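Local coordinates for protein mediator of RNA polymerase II transcription subunit 18 (Schizosaccharomyces pombe, PDB 3C0T) that serves as a subunit of Mediator, the coactivator complex that conveys signals from gene-specific regulators to the RNA polymerase II machinery, at residues 34-39 and 124-129; 134-139 and 167-172. All blocks are in the same frame, centred on the assembly; numbering follows the deposited sequence.

Contact 1 (34-39 and 124-129); sequences EFWVVY and YIIQGL
The phenol ring of Tyr124 lies against the side chain of Trp36, the two groups running side by side from directly paired residues of antiparallel strands. Trp36 CB sits over one face of the tyrosine ring, 3.9 Å from its centroid and 17° off the normal, a CH-pi contact. The five-membered ring of the indole is almost parallel to the phenol, with planes 8° apart, yet the two are slid so far that they barely overlap. Tyr124 reaches this place because its CG stands between the backbone N and the carbonyl carbon (chi1 52°), which swings the ring back toward the neighbouring strand. Val38 CG2 adds a looser touch at 4.3 Å from Tyr124 CE1.

Beyond the tyrosine, Ile126 CG1 packs 3.7 Å from Trp36 NE1. The indole N-H itself is directed along its own strand to Glu34 OE1, at 3.0 Å, an oxygen that lies close to the indole plane but is approached from above the plane of the carboxylate. The same OE1 forms a salt bridge with Arg139, so the carboxylate links the tryptophan to a charged partner two strands away. On the other face of the sheet Phe35 CD1 meets Ile125 CG1 at 3.7 Å, and the Phe35 ring also meets that of Trp72.

Four backbone hydrogen bonds join Glu34 to Ile126 and Trp36 to Tyr124, flanking the non-hydrogen-bonded pair Phe35-Ile125; the bond from Trp36 N to Tyr124 O is 2.8 Å long and nearly straight. Strands 27-41 and 118-133 are thereby sewn together inside the large antiparallel sheet. With its N-H bonded to Glu34 and with Tyr124 and Ile126 packed on the same side of its plane, the indole is probably restrained in rotation, and the nearby arginine probably stabilises Glu34 as a carboxylate.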
ATOM      1  N   GLU A  34       7.529  -5.647   1.547  1.00 41.78           N
ATOM      2  CA  GLU A  34       6.414  -6.541   1.863  1.00 41.80           C
ATOM      3  C   GLU A  34       5.974  -7.421   0.699  1.00 42.08           C
ATOM      4  O   GLU A  34       6.051  -7.018  -0.466  1.00 42.86           O
ATOM      5  CB  GLU A  34       5.199  -5.715   2.321  1.00 41.68           C
ATOM      6  CG  GLU A  34       5.512  -4.654   3.367  1.00 40.03           C
ATOM      7  CD  GLU A  34       4.380  -3.649   3.564  1.00 40.60           C
ATOM      8  OE1 GLU A  34       3.666  -3.326   2.584  1.00 38.27           O
ATOM      9  OE2 GLU A  34       4.222  -3.157   4.701  1.00 41.49           O
ATOM     10  N   PHE A  35       5.509  -8.622   1.021  1.00 41.27           N
ATOM     11  CA  PHE A  35       5.004  -9.533   0.005  1.00 41.45           C
ATOM     12  C   PHE A  35       3.491  -9.582   0.231  1.00 42.94           C
ATOM     13  O   PHE A  35       3.030  -9.906   1.331  1.00 42.51           O
ATOM     14  CB  PHE A  35       5.598 -10.933   0.171  1.00 40.02           C
ATOM     15  CG  PHE A  35       5.514 -11.773  -1.070  1.00 41.11           C
ATOM     16  CD1 PHE A  35       6.639 -11.981  -1.868  1.00 42.66           C
ATOM     17  CD2 PHE A  35       4.304 -12.324  -1.469  1.00 43.56           C
ATOM     18  CE1 PHE A  35       6.556 -12.727  -3.052  1.00 44.74           C
ATOM     19  CE2 PHE A  35       4.207 -13.072  -2.654  1.00 43.86           C
ATOM     20  CZ  PHE A  35       5.338 -13.271  -3.444  1.00 44.66           C
ATOM     21  N   TRP A  36       2.727  -9.236  -0.801  1.00 43.51           N
ATOM     22  CA  TRP A  36       1.273  -9.234  -0.714  1.00 42.39           C
ATOM     23  C   TRP A  36       0.668 -10.282  -1.624  1.00 44.00           C
ATOM     24  O   TRP A  36       1.050 -10.389  -2.790  1.00 45.96           O
ATOM     25  CB  TRP A  36       0.694  -7.879  -1.141  1.00 40.64           C
ATOM     26  CG  TRP A  36       0.927  -6.756  -0.191  1.00 39.29           C
ATOM     27  CD1 TRP A  36       2.061  -6.005  -0.073  1.00 35.93           C
ATOM     28  CD2 TRP A  36       0.001  -6.244   0.780  1.00 36.60           C
ATOM     29  NE1 TRP A  36       1.898  -5.062   0.905  1.00 35.74           N
ATOM     30  CE2 TRP A  36       0.644  -5.180   1.444  1.00 36.10           C
ATOM     31  CE3 TRP A  36      -1.310  -6.580   1.149  1.00 36.80           C
ATOM     32  CZ2 TRP A  36       0.024  -4.439   2.462  1.00 36.96           C
ATOM     33  CZ3 TRP A  36      -1.930  -5.846   2.166  1.00 38.09           C
ATOM     34  CH2 TRP A  36      -1.261  -4.783   2.808  1.00 37.25           C
ATOM     35  N   VAL A  37      -0.277 -11.051  -1.091  1.00 45.08           N
ATOM     36  CA  VAL A  37      -0.987 -12.047  -1.889  1.00 46.96           C
ATOM     37  C   VAL A  37      -2.466 -11.747  -1.634  1.00 45.94           C
ATOM     38  O   VAL A  37      -2.899 -11.606  -0.485  1.00 45.09           O
ATOM     39  CB  VAL A  37      -0.639 -13.514  -1.478  1.00 47.90           C
ATOM     40  CG1 VAL A  37       0.844 -13.631  -1.198  1.00 47.82           C
ATOM     41  CG2 VAL A  37      -1.441 -13.935  -0.268  1.00 53.45           C
ATOM     42  N   VAL A  38      -3.232 -11.617  -2.707  1.00 44.87           N
ATOM     43  CA  VAL A  38      -4.644 -11.300  -2.585  1.00 45.59           C
ATOM     44  C   VAL A  38      -5.531 -12.482  -2.962  1.00 47.08           C
ATOM     45  O   VAL A  38      -5.266 -13.172  -3.942  1.00 45.80           O
ATOM     46  CB  VAL A  38      -4.982 -10.082  -3.472  1.00 45.47           C
ATOM     47  CG1 VAL A  38      -6.442  -9.695  -3.309  1.00 45.11           C
ATOM     48  CG2 VAL A  38      -4.070  -8.915  -3.112  1.00 43.68           C
ATOM     49  N   TYR A  39      -6.575 -12.708  -2.167  1.00 50.30           N
ATOM     50  CA  TYR A  39      -7.524 -13.800  -2.397  1.00 52.58           C
ATOM     51  C   TYR A  39      -8.936 -13.271  -2.562  1.00 54.22           C
ATOM     52  O   TYR A  39      -9.373 -12.377  -1.837  1.00 54.03           O
ATOM     53  CB  TYR A  39      -7.517 -14.793  -1.234  1.00 53.42           C
ATOM     54  CG  TYR A  39      -6.330 -15.717  -1.230  1.00 56.04           C
ATOM     55  CD1 TYR A  39      -5.093 -15.294  -0.747  1.00 58.45           C
ATOM     56  CD2 TYR A  39      -6.436 -17.015  -1.729  1.00 56.72           C
ATOM     57  CE1 TYR A  39      -3.989 -16.141  -0.759  1.00 60.16           C
ATOM     58  CE2 TYR A  39      -5.333 -17.870  -1.748  1.00 59.67           C
ATOM     59  CZ  TYR A  39      -4.118 -17.423  -1.261  1.00 60.61           C
ATOM     60  OH  TYR A  39      -3.024 -18.255  -1.277  1.00 65.26           O
ATOM     61  N   TYR A 124       1.994  -9.328  -5.324  1.00 42.48           N
ATOM     62  CA  TYR A 124       3.002  -8.348  -5.691  1.00 41.99           C
ATOM     63  C   TYR A 124       3.876  -8.030  -4.495  1.00 41.51           C
ATOM     64  O   TYR A 124       3.622  -8.479  -3.371  1.00 41.02           O
ATOM     65  CB  TYR A 124       2.364  -7.053  -6.239  1.00 39.96           C
ATOM     66  CG  TYR A 124       1.314  -6.447  -5.343  1.00 38.44           C
ATOM     67  CD1 TYR A 124       0.000  -6.901  -5.382  1.00 36.98           C
ATOM     68  CD2 TYR A 124       1.643  -5.442  -4.426  1.00 39.65           C
ATOM     69  CE1 TYR A 124      -0.966  -6.379  -4.530  1.00 37.83           C
ATOM     70  CE2 TYR A 124       0.686  -4.905  -3.569  1.00 37.94           C
ATOM     71  CZ  TYR A 124      -0.620  -5.381  -3.626  1.00 39.72           C
ATOM     72  OH  TYR A 124      -1.583  -4.856  -2.794  1.00 36.91           O
ATOM     73  N   ILE A 125       4.915  -7.254  -4.753  1.00 40.54           N
ATOM     74  CA  ILE A 125       5.862  -6.873  -3.729  1.00 40.49           C
ATOM     75  C   ILE A 125       5.920  -5.354  -3.614  1.00 40.24           C
ATOM     76  O   ILE A 125       5.845  -4.648  -4.620  1.00 39.73           O
ATOM     77  CB  ILE A 125       7.260  -7.436  -4.076  1.00 41.76           C
ATOM     78  CG1 ILE A 125       7.270  -8.947  -3.831  1.00 42.45           C
ATOM     79  CG2 ILE A 125       8.344  -6.719  -3.270  1.00 42.48           C
ATOM     80  CD1 ILE A 125       8.548  -9.641  -4.269  1.00 45.26           C
ATOM     81  N   ILE A 126       6.012  -4.858  -2.384  1.00 39.80           N
ATOM     82  CA  ILE A 126       6.108  -3.422  -2.155  1.00 39.14           C
ATOM     83  C   ILE A 126       7.504  -3.114  -1.629  1.00 41.63           C
ATOM     84  O   ILE A 126       7.963  -3.697  -0.635  1.00 41.23           O
ATOM     85  CB  ILE A 126       5.077  -2.894  -1.121  1.00 39.40           C
ATOM     86  CG1 ILE A 126       3.645  -3.059  -1.650  1.00 39.18           C
ATOM     87  CG2 ILE A 126       5.337  -1.414  -0.848  1.00 36.79           C
ATOM     88  CD1 ILE A 126       3.403  -2.403  -3.001  1.00 41.14           C
ATOM     89  N   GLN A 127       8.165  -2.195  -2.324  1.00 40.47           N
ATOM     90  CA  GLN A 127       9.503  -1.744  -1.996  1.00 39.18           C
ATOM     91  C   GLN A 127       9.423  -0.243  -1.728  1.00 37.34           C
ATOM     92  O   GLN A 127       8.901   0.504  -2.563  1.00 37.11           O
ATOM     93  CB  GLN A 127      10.424  -1.983  -3.195  1.00 40.81           C
ATOM     94  CG  GLN A 127      11.792  -1.316  -3.093  1.00 42.55           C
ATOM     95  CD  GLN A 127      12.460  -1.143  -4.458  1.00 45.41           C
ATOM     96  OE1 GLN A 127      13.641  -1.426  -4.616  1.00 50.36           O
ATOM     97  NE2 GLN A 127      11.703  -0.672  -5.443  1.00 43.61           N
ATOM     98  N   GLY A 128       9.942   0.210  -0.591  1.00 34.80           N
ATOM     99  CA  GLY A 128       9.891   1.632  -0.322  1.00 34.60           C
ATOM    100  C   GLY A 128      10.427   2.064   1.024  1.00 38.59           C
ATOM    101  O   GLY A 128      11.050   1.279   1.752  1.00 37.56           O
ATOM    102  N   LEU A 129      10.173   3.332   1.344  1.00 38.96           N
ATOM    103  CA  LEU A 129      10.606   3.938   2.592  1.00 41.43           C
ATOM    104  C   LEU A 129       9.399   4.488   3.331  1.00 42.45           C
ATOM    105  O   LEU A 129       8.407   4.895   2.721  1.00 41.54           O
ATOM    106  CB  LEU A 129      11.595   5.080   2.315  1.00 41.23           C
ATOM    107  CG  LEU A 129      12.985   4.668   1.823  1.00 41.38           C
ATOM    108  CD1 LEU A 129      13.773   5.894   1.348  1.00 39.69           C
ATOM    109  CD2 LEU A 129      13.712   3.955   2.953  1.00 39.13           C
TER

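Contact 2 (134-139 and 167-172); sequences FDTTVR and LHVYTH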
ATOM      1  N   PHE A 134       3.589  14.424  12.565  1.00 44.56           N
ATOM      2  CA  PHE A 134       2.240  14.857  12.932  1.00 44.00           C
ATOM      3  C   PHE A 134       1.300  13.680  13.074  1.00 44.69           C
ATOM      4  O   PHE A 134       0.140  13.749  12.652  1.00 44.11           O
ATOM      5  CB  PHE A 134       1.677  15.821  11.882  1.00 41.49           C
ATOM      6  CG  PHE A 134       2.319  17.178  11.901  1.00 44.15           C
ATOM      7  CD1 PHE A 134       2.896  17.705  10.749  1.00 43.41           C
ATOM      8  CD2 PHE A 134       2.352  17.927  13.078  1.00 42.97           C
ATOM      9  CE1 PHE A 134       3.499  18.968  10.766  1.00 46.66           C
ATOM     10  CE2 PHE A 134       2.950  19.184  13.111  1.00 45.35           C
ATOM     11  CZ  PHE A 134       3.526  19.709  11.956  1.00 46.94           C
ATOM     12  N   ASP A 135       1.800  12.593  13.655  1.00 46.48           N
ATOM     13  CA  ASP A 135       0.989  11.399  13.842  1.00 50.07           C
ATOM     14  C   ASP A 135       0.446  10.767  12.567  1.00 48.84           C
ATOM     15  O   ASP A 135      -0.599  10.112  12.584  1.00 50.28           O
ATOM     16  CB  ASP A 135      -0.181  11.708  14.761  1.00 56.18           C
ATOM     17  CG  ASP A 135       0.041  11.200  16.144  1.00 64.49           C
ATOM     18  OD1 ASP A 135       0.915  11.760  16.850  1.00 66.74           O
ATOM     19  OD2 ASP A 135      -0.657  10.226  16.513  1.00 70.24           O
ATOM     20  N   THR A 136       1.131  10.978  11.455  1.00 49.23           N
ATOM     21  CA  THR A 136       0.701  10.379  10.201  1.00 49.82           C
ATOM     22  C   THR A 136       1.904   9.636   9.638  1.00 48.60           C
ATOM     23  O   THR A 136       3.041   9.872  10.054  1.00 49.60           O
ATOM     24  CB  THR A 136       0.250  11.435   9.166  1.00 50.25           C
ATOM     25  OG1 THR A 136       1.404  12.118   8.661  1.00 53.51           O
ATOM     26  CG2 THR A 136      -0.695  12.438   9.796  1.00 47.54           C
ATOM     27  N   THR A 137       1.650   8.737   8.698  1.00 47.33           N
ATOM     28  CA  THR A 137       2.707   7.966   8.074  1.00 45.08           C
ATOM     29  C   THR A 137       2.783   8.353   6.609  1.00 45.07           C
ATOM     30  O   THR A 137       1.756   8.515   5.941  1.00 44.29           O
ATOM     31  CB  THR A 137       2.425   6.452   8.164  1.00 47.60           C
ATOM     32  OG1 THR A 137       2.411   6.049   9.538  1.00 51.21           O
ATOM     33  CG2 THR A 137       3.498   5.657   7.420  1.00 47.59           C
ATOM     34  N   VAL A 138       3.995   8.531   6.108  1.00 43.26           N
ATOM     35  CA  VAL A 138       4.156   8.858   4.708  1.00 45.16           C
ATOM     36  C   VAL A 138       5.089   7.821   4.118  1.00 46.06           C
ATOM     37  O   VAL A 138       6.255   7.698   4.506  1.00 47.64           O
ATOM     38  CB  VAL A 138       4.679  10.293   4.514  1.00 46.39           C
ATOM     39  CG1 VAL A 138       5.422  10.727   5.736  1.00 51.22           C
ATOM     40  CG2 VAL A 138       5.542  10.381   3.277  1.00 44.84           C
ATOM     41  N   ARG A 139       4.539   7.050   3.190  1.00 44.81           N
ATOM     42  CA  ARG A 139       5.261   5.978   2.536  1.00 44.33           C
ATOM     43  C   ARG A 139       5.500   6.307   1.060  1.00 43.79           C
ATOM     44  O   ARG A 139       4.595   6.775   0.365  1.00 43.76           O
ATOM     45  CB  ARG A 139       4.440   4.685   2.684  1.00 44.81           C
ATOM     46  CG  ARG A 139       4.932   3.511   1.872  1.00 48.30           C
ATOM     47  CD  ARG A 139       3.983   2.313   1.965  1.00 48.26           C
ATOM     48  NE  ARG A 139       3.988   1.685   3.284  1.00 48.17           N
ATOM     49  CZ  ARG A 139       3.727   0.396   3.487  1.00 48.05           C
ATOM     50  NH1 ARG A 139       3.435  -0.393   2.460  1.00 44.14           N
ATOM     51  NH2 ARG A 139       3.788  -0.115   4.713  1.00 47.54           N
ATOM     52  N   LEU A 167       3.565   8.016  -3.580  1.00 43.39           N
ATOM     53  CA  LEU A 167       3.659   8.673  -2.281  1.00 44.87           C
ATOM     54  C   LEU A 167       2.296   8.533  -1.625  1.00 44.42           C
ATOM     55  O   LEU A 167       1.324   9.130  -2.088  1.00 45.67           O
ATOM     56  CB  LEU A 167       3.986  10.161  -2.437  1.00 46.70           C
ATOM     57  CG  LEU A 167       5.273  10.689  -1.788  1.00 50.25           C
ATOM     58  CD1 LEU A 167       5.216  12.202  -1.762  1.00 51.50           C
ATOM     59  CD2 LEU A 167       5.431  10.178  -0.369  1.00 48.99           C
ATOM     60  N   HIS A 168       2.224   7.752  -0.552  1.00 43.64           N
ATOM     61  CA  HIS A 168       0.968   7.521   0.157  1.00 43.67           C
ATOM     62  C   HIS A 168       1.055   8.038   1.592  1.00 43.67           C
ATOM     63  O   HIS A 168       1.868   7.559   2.387  1.00 43.30           O
ATOM     64  CB  HIS A 168       0.654   6.020   0.158  1.00 44.74           C
ATOM     65  CG  HIS A 168      -0.660   5.665   0.787  1.00 48.36           C
ATOM     66  ND1 HIS A 168      -1.082   4.361   0.934  1.00 49.27           N
ATOM     67  CD2 HIS A 168      -1.643   6.437   1.306  1.00 49.21           C
ATOM     68  CE1 HIS A 168      -2.268   4.345   1.516  1.00 47.15           C
ATOM     69  NE2 HIS A 168      -2.631   5.591   1.753  1.00 48.61           N
ATOM     70  N   VAL A 169       0.222   9.024   1.917  1.00 42.90           N
ATOM     71  CA  VAL A 169       0.204   9.593   3.261  1.00 43.34           C
ATOM     72  C   VAL A 169      -1.099   9.166   3.927  1.00 43.96           C
ATOM     73  O   VAL A 169      -2.180   9.336   3.356  1.00 46.40           O
ATOM     74  CB  VAL A 169       0.275  11.136   3.225  1.00 42.96           C
ATOM     75  CG1 VAL A 169       0.388  11.683   4.648  1.00 40.29           C
ATOM     76  CG2 VAL A 169       1.477  11.578   2.388  1.00 43.96           C
ATOM     77  N   TYR A 170      -1.005   8.617   5.132  1.00 42.25           N
ATOM     78  CA  TYR A 170      -2.203   8.147   5.803  1.00 44.78           C
ATOM     79  C   TYR A 170      -2.101   8.085   7.314  1.00 46.47           C
ATOM     80  O   TYR A 170      -1.022   8.196   7.895  1.00 45.08           O
ATOM     81  CB  TYR A 170      -2.568   6.742   5.301  1.00 44.95           C
ATOM     82  CG  TYR A 170      -1.508   5.695   5.602  1.00 46.66           C
ATOM     83  CD1 TYR A 170      -0.392   5.540   4.777  1.00 47.14           C
ATOM     84  CD2 TYR A 170      -1.594   4.894   6.743  1.00 47.29           C
ATOM     85  CE1 TYR A 170       0.616   4.615   5.084  1.00 47.82           C
ATOM     86  CE2 TYR A 170      -0.594   3.973   7.060  1.00 45.55           C
ATOM     87  CZ  TYR A 170       0.511   3.841   6.227  1.00 48.69           C
ATOM     88  OH  TYR A 170       1.527   2.959   6.559  1.00 50.64           O
ATOM     89  N   THR A 171      -3.261   7.908   7.934  1.00 46.26           N
ATOM     90  CA  THR A 171      -3.360   7.755   9.365  1.00 48.45           C
ATOM     91  C   THR A 171      -4.623   6.940   9.603  1.00 50.22           C
ATOM     92  O   THR A 171      -5.543   6.957   8.782  1.00 50.19           O
ATOM     93  CB  THR A 171      -3.443   9.103  10.092  1.00 49.33           C
ATOM     94  OG1 THR A 171      -3.362   8.865  11.502  1.00 51.87           O
ATOM     95  CG2 THR A 171      -4.740   9.828   9.766  1.00 48.96           C
ATOM     96  N   HIS A 172      -4.655   6.204  10.707  1.00 51.65           N
ATOM     97  CA  HIS A 172      -5.807   5.371  11.022  1.00 55.02           C
ATOM     98  C   HIS A 172      -6.577   5.856  12.248  1.00 56.72           C
ATOM     99  O   HIS A 172      -5.986   6.289  13.242  1.00 57.00           O
ATOM    100  CB  HIS A 172      -5.365   3.927  11.265  1.00 53.98           C
ATOM    101  CG  HIS A 172      -4.808   3.247  10.055  1.00 56.82           C
ATOM    102  ND1 HIS A 172      -5.548   3.039   8.910  1.00 57.81           N
ATOM    103  CD2 HIS A 172      -3.588   2.707   9.818  1.00 57.18           C
ATOM    104  CE1 HIS A 172      -4.809   2.400   8.020  1.00 55.72           C
ATOM    105  NE2 HIS A 172      -3.616   2.188   8.545  1.00 55.91           N
TER
HETATM  106  O   HOH W   1      -0.086   6.886  10.867  1.00 53.00           O
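Thr137 and Arg139 pair with Tyr170 and His168 in antiparallel register, through four backbone hydrogen bonds of 2.7 to 2.9 Å between their N and O atoms, with the non-hydrogen-bonded pair Val138-Val169 in between. On the face that carries Thr137, its CB lies over the Tyr170 ring, 4.0 Å from the centroid in a CH-pi contact, while CG2 reaches the phenol oxygen Tyr170 OH at 3.5 Å. A chi1 of 63°, with CG tucked between the two backbone branches, tips the phenol toward the strand of Thr137. Its opposite flank meets its own strand, where CD1 lies over the centre of the His168 ring. Thr137 OG1 binds a water, 2.9 Å away, that also donates a weak bond to Tyr170 O.

Arg139 bends at chi3, and its guanidinium forms salt bridges with Glu34 and Glu130. On the other face Val138 CG2 packs against Leu167 CD2 at 3.7 Å. Near the turn, Thr171 OG1 donates to Asp135 O, 3.2 Å distant and in the carbonyl plane, extending the pairing past the strand start. The face with Val138, Leu167 and Val169 is thus apolar, helix 179-196 lying against Thr136 and Thr171 at the end of the contact, whereas the other couples aromatic packing to a charged network in which Glu130 pairs with Arg139 and receives a weak hydrogen bond from Tyr170 OH.

In the fold
Contacts 1 and 2 belong to the same antiparallel sheet, their centres about 18 Å apart, and are connected through strands 118-133 and 136-146, which are consecutive in the chain and neighbours in the sheet. Contact 1 is the more buried and is dominated by aromatic and aliphatic side chains; contact 2 is partly buried, begins at a solvent-facing turn, and includes a water and a hydroxyl-to-carbonyl bond. Both use a tyrosine ring laid over its cross-strand partner. They touch directly where Glu34 OE1 of contact 1 meets Arg139 NH1 of contact 2 in a 2.9 Å salt bridge, so one ion pair spans the intervening strand.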